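Beta-galactosidase (Geobacillus stearothermophilus, PDB 4OIF) probably hydrolyses terminal non-reducing beta-D-galactose residues from beta-D-galactosides, as a zinc-binding trimeric enzyme of glycoside hydrolase family 42. Local coordinates at residues Y438-F449 / K469-Y477. Numbering follows the deposited sequence.
Sequences YPQTLVQHYRPF and KLLIAPMLY
The hydroxyl of Y438 reaches P474 through one water, which accepts from Y438 OH at 2.7 Å and donates to P474 O at 2.7 Å; the same phenol oxygen also receives the backbone N-H of D418. With CG anti to the backbone N (chi1 170°), the Y438 side chain leaves the first turn of its helix across the axis, toward the 474-475 backbone. P474 O lies in the plane of the ring, at its edge, 3.4 Å from Y438 CE1, while Y438 CD1 touches M475 CB. Replacing this tyrosine by alanine removes the phenol, and the bridging water would probably lose its donor while a gap opened beside M475 CB. One turn further along the helix, T441 meets the sulfur of M475, whose chain bends at chi3; T441 OG1 is hydrogen-bonded to R437 O. P474 is the centre of the apolar part: its CG meets L442 CD1 and also sits over one face of the H445 imidazole, a CH-pi contact 4.2 Å from the ring centroid. H445 ND1 is hydrogen-bonded to Y607 OH on helix 600-613. Farther along, the F449 ring touches two aliphatic ends, CZ 3.5 Å from L470 CD2 and CE2 3.7 Å from I472 CD1. No direct hydrogen bond joins the segments; helix 438-449 runs roughly antiparallel to strand 470-473 (151°), with their axes 9.7 Å apart. This is how a helix packs on the parallel part of an alpha/beta sheet, here in the trimerisation domain, whose family belongs to the glutaminase I clan.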
loop_
_atom_site.group_PDB
_atom_site.type_symbol
_atom_site.label_atom_id
_atom_site.label_comp_id
_atom_site.label_asym_id
_atom_site.label_seq_id
_atom_site.Cartn_x
_atom_site.Cartn_y
_atom_site.Cartn_z
ATOM N N TYR A 438 13.748 -17.292 -3.858
ATOM C CA TYR A 438 14.451 -18.319 -4.627
ATOM C C TYR A 438 15.800 -17.828 -5.199
ATOM O O TYR A 438 16.861 -18.393 -4.863
ATOM C CB TYR A 438 13.502 -18.852 -5.730
ATOM C CG TYR A 438 14.127 -19.748 -6.788
ATOM C CD1 TYR A 438 14.741 -20.948 -6.441
ATOM C CD2 TYR A 438 14.078 -19.406 -8.133
ATOM C CE1 TYR A 438 15.301 -21.766 -7.394
ATOM C CE2 TYR A 438 14.634 -20.222 -9.095
ATOM C CZ TYR A 438 15.248 -21.401 -8.719
ATOM O OH TYR A 438 15.812 -22.228 -9.663
ATOM N N PRO A 439 15.783 -16.767 -6.036
ATOM C CA PRO A 439 17.059 -16.304 -6.589
ATOM C C PRO A 439 18.060 -15.875 -5.511
ATOM O O PRO A 439 19.257 -16.216 -5.599
ATOM C CB PRO A 439 16.648 -15.112 -7.464
ATOM C CG PRO A 439 15.336 -14.680 -6.930
ATOM C CD PRO A 439 14.664 -15.928 -6.504
ATOM N N GLN A 440 17.571 -15.162 -4.503
ATOM C CA GLN A 440 18.396 -14.781 -3.359
ATOM C C GLN A 440 19.062 -15.997 -2.713
ATOM O O GLN A 440 20.257 -15.969 -2.384
ATOM C CB GLN A 440 17.560 -14.030 -2.319
ATOM C CG GLN A 440 17.039 -12.664 -2.783
ATOM C CD GLN A 440 15.643 -12.725 -3.390
ATOM O OE1 GLN A 440 15.169 -13.787 -3.803
ATOM N NE2 GLN A 440 14.974 -11.581 -3.436
ATOM N N THR A 441 18.282 -17.060 -2.539
ATOM C CA THR A 441 18.773 -18.307 -1.956
ATOM C C THR A 441 19.925 -18.855 -2.796
ATOM O O THR A 441 21.014 -19.214 -2.276
ATOM C CB THR A 441 17.631 -19.357 -1.846
ATOM O OG1 THR A 441 16.600 -18.853 -0.987
ATOM C CG2 THR A 441 18.138 -20.676 -1.282
ATOM N N LEU A 442 19.696 -18.902 -4.106
ATOM C CA LEU A 442 20.795 -19.274 -4.993
ATOM C C LEU A 442 22.051 -18.435 -4.708
ATOM O O LEU A 442 23.146 -18.990 -4.558
ATOM C CB LEU A 442 20.393 -19.133 -6.444
ATOM C CG LEU A 442 19.782 -20.397 -7.021
ATOM C CD1 LEU A 442 18.496 -20.752 -6.296
ATOM C CD2 LEU A 442 19.534 -20.177 -8.501
ATOM N N VAL A 443 21.889 -17.113 -4.594
ATOM C CA VAL A 443 23.032 -16.256 -4.270
ATOM C C VAL A 443 23.698 -16.667 -2.935
ATOM O O VAL A 443 24.924 -16.596 -2.786
ATOM C CB VAL A 443 22.614 -14.774 -4.230
ATOM C CG1 VAL A 443 23.784 -13.895 -3.859
ATOM C CG2 VAL A 443 22.074 -14.357 -5.567
ATOM N N GLN A 444 22.894 -17.119 -1.978
ATOM C CA GLN A 444 23.443 -17.632 -0.720
ATOM C C GLN A 444 24.343 -18.828 -0.976
ATOM O O GLN A 444 25.362 -19.010 -0.300
ATOM C CB GLN A 444 22.342 -18.036 0.264
ATOM C CG GLN A 444 21.589 -16.872 0.842
ATOM C CD GLN A 444 22.448 -15.632 0.879
ATOM O OE1 GLN A 444 23.414 -15.551 1.651
ATOM N NE2 GLN A 444 22.118 -14.656 0.029
ATOM N N HIS A 445 23.976 -19.656 -1.946
ATOM C CA HIS A 445 24.829 -20.815 -2.197
ATOM C C HIS A 445 26.060 -20.461 -3.044
ATOM O O HIS A 445 27.108 -21.100 -2.948
ATOM C CB HIS A 445 23.994 -21.929 -2.810
ATOM C CG HIS A 445 23.054 -22.545 -1.821
ATOM N ND1 HIS A 445 23.270 -23.785 -1.260
ATOM C CD2 HIS A 445 21.942 -22.048 -1.227
ATOM C CE1 HIS A 445 22.305 -24.045 -0.397
ATOM N NE2 HIS A 445 21.487 -23.008 -0.357
ATOM N N TYR A 446 25.937 -19.402 -3.823
ATOM C CA TYR A 446 27.049 -18.842 -4.568
ATOM C C TYR A 446 28.107 -18.247 -3.638
ATOM O O TYR A 446 29.308 -18.330 -3.915
ATOM C CB TYR A 446 26.491 -17.783 -5.511
ATOM C CG TYR A 446 27.438 -17.035 -6.422
ATOM C CD1 TYR A 446 27.900 -17.610 -7.594
ATOM C CD2 TYR A 446 27.769 -15.706 -6.166
ATOM C CE1 TYR A 446 28.716 -16.907 -8.465
ATOM C CE2 TYR A 446 28.579 -14.983 -7.035
ATOM C CZ TYR A 446 29.052 -15.591 -8.190
ATOM O OH TYR A 446 29.867 -14.887 -9.066
ATOM N N ARG A 447 27.647 -17.653 -2.535
ATOM C CA ARG A 447 28.507 -16.854 -1.660
ATOM C C ARG A 447 29.877 -17.483 -1.306
ATOM O O ARG A 447 30.899 -16.831 -1.479
ATOM C CB ARG A 447 27.764 -16.493 -0.364
ATOM C CG ARG A 447 28.643 -15.729 0.628
ATOM C CD ARG A 447 28.014 -15.629 1.998
ATOM N NE ARG A 447 26.743 -14.921 1.936
ATOM C CZ ARG A 447 26.641 -13.597 1.861
ATOM N NH1 ARG A 447 27.739 -12.847 1.847
ATOM N NH2 ARG A 447 25.448 -13.019 1.805
ATOM N N PRO A 448 29.909 -18.737 -0.818
ATOM C CA PRO A 448 31.231 -19.276 -0.462
ATOM C C PRO A 448 32.181 -19.397 -1.649
ATOM O O PRO A 448 33.385 -19.254 -1.476
ATOM C CB PRO A 448 30.906 -20.668 0.108
ATOM C CG PRO A 448 29.492 -20.587 0.533
ATOM C CD PRO A 448 28.833 -19.686 -0.480
ATOM N N PHE A 449 31.651 -19.640 -2.841
ATOM C CA PHE A 449 32.497 -19.789 -4.029
ATOM C C PHE A 449 33.036 -18.431 -4.473
ATOM O O PHE A 449 34.197 -18.311 -4.861
ATOM C CB PHE A 449 31.714 -20.496 -5.140
ATOM C CG PHE A 449 31.336 -21.906 -4.771
ATOM C CD1 PHE A 449 32.180 -22.965 -5.075
ATOM C CD2 PHE A 449 30.182 -22.163 -4.039
ATOM C CE1 PHE A 449 31.865 -24.260 -4.695
ATOM C CE2 PHE A 449 29.854 -23.454 -3.655
ATOM C CZ PHE A 449 30.696 -24.505 -3.983
ATOM N N LYS A 469 31.821 -30.707 -11.909
ATOM C CA LYS A 469 32.097 -31.612 -10.797
ATOM C C LYS A 469 31.007 -31.496 -9.750
ATOM O O LYS A 469 30.613 -32.471 -9.119
ATOM C CB LYS A 469 33.434 -31.294 -10.134
ATOM C CG LYS A 469 34.692 -31.541 -10.950
ATOM C CD LYS A 469 35.890 -31.220 -10.062
ATOM C CE LYS A 469 37.214 -31.620 -10.675
ATOM N NZ LYS A 469 38.314 -31.035 -9.843
ATOM N N LEU A 470 30.554 -30.266 -9.564
ATOM C CA LEU A 470 29.639 -29.923 -8.505
ATOM C C LEU A 470 28.489 -29.147 -9.100
ATOM O O LEU A 470 28.700 -28.096 -9.713
ATOM C CB LEU A 470 30.345 -29.108 -7.431
ATOM C CG LEU A 470 29.466 -28.563 -6.307
ATOM C CD1 LEU A 470 28.724 -29.673 -5.571
ATOM C CD2 LEU A 470 30.293 -27.738 -5.338
ATOM N N LEU A 471 27.287 -29.699 -8.952
ATOM C CA LEU A 471 26.053 -29.062 -9.385
ATOM C C LEU A 471 25.160 -28.760 -8.178
ATOM O O LEU A 471 24.791 -29.652 -7.410
ATOM C CB LEU A 471 25.308 -29.939 -10.391
ATOM C CG LEU A 471 23.970 -29.351 -10.855
ATOM C CD1 LEU A 471 24.177 -27.972 -11.459
ATOM C CD2 LEU A 471 23.281 -30.261 -11.848
ATOM N N ILE A 472 24.823 -27.487 -8.026
ATOM C CA ILE A 472 24.030 -26.999 -6.912
ATOM C C ILE A 472 22.653 -26.551 -7.409
ATOM O O ILE A 472 22.537 -25.578 -8.141
ATOM C CB ILE A 472 24.766 -25.833 -6.201
ATOM C CG1 ILE A 472 26.101 -26.331 -5.639
ATOM C CG2 ILE A 472 23.903 -25.198 -5.107
ATOM C CD1 ILE A 472 27.030 -25.226 -5.173
ATOM N N ALA A 473 21.611 -27.273 -7.016
ATOM C CA ALA A 473 20.246 -26.972 -7.457
ATOM C C ALA A 473 19.303 -26.741 -6.276
ATOM O O ALA A 473 18.545 -27.631 -5.901
ATOM C CB ALA A 473 19.719 -28.101 -8.327
ATOM N N PRO A 474 19.342 -25.543 -5.684
ATOM C CA PRO A 474 18.525 -25.270 -4.495
ATOM C C PRO A 474 17.060 -24.972 -4.828
ATOM O O PRO A 474 16.781 -24.361 -5.873
ATOM C CB PRO A 474 19.192 -24.032 -3.885
ATOM C CG PRO A 474 20.455 -23.825 -4.656
ATOM C CD PRO A 474 20.251 -24.435 -5.995
ATOM N N MET A 475 16.151 -25.379 -3.940
ATOM C CA MET A 475 14.725 -25.063 -4.082
ATOM C C MET A 475 14.204 -25.300 -5.498
ATOM O O MET A 475 13.572 -24.422 -6.091
ATOM C CB MET A 475 14.456 -23.612 -3.690
ATOM C CG MET A 475 14.888 -23.278 -2.293
ATOM S SD MET A 475 14.503 -21.571 -1.871
ATOM C CE MET A 475 12.718 -21.688 -1.847
ATOM N N LEU A 476 14.508 -26.471 -6.047
ATOM C CA LEU A 476 14.049 -26.817 -7.382
ATOM C C LEU A 476 12.649 -27.391 -7.269
ATOM O O LEU A 476 12.413 -28.547 -7.626
ATOM C CB LEU A 476 14.997 -27.809 -8.047
ATOM C CG LEU A 476 14.784 -27.963 -9.557
ATOM C CD1 LEU A 476 14.995 -26.639 -10.271
ATOM C CD2 LEU A 476 15.703 -29.035 -10.112
ATOM N N TYR A 477 11.745 -26.562 -6.747
ATOM C CA TYR A 477 10.357 -26.911 -6.452
ATOM C C TYR A 477 9.670 -27.571 -7.638
ATOM O O TYR A 477 9.098 -28.643 -7.510
ATOM C CB TYR A 477 9.629 -25.641 -6.008
ATOM C CG TYR A 477 8.120 -25.611 -6.122
ATOM C CD1 TYR A 477 7.312 -26.094 -5.097
ATOM C CD2 TYR A 477 7.499 -25.028 -7.227
ATOM C CE1 TYR A 477 5.926 -26.040 -5.186
ATOM C CE2 TYR A 477 6.116 -24.964 -7.322
ATOM C CZ TYR A 477 5.337 -25.475 -6.297
ATOM O OH TYR A 477 3.961 -25.431 -6.390
HETATM O O HOH W 1 17.228 -24.221 -8.540
#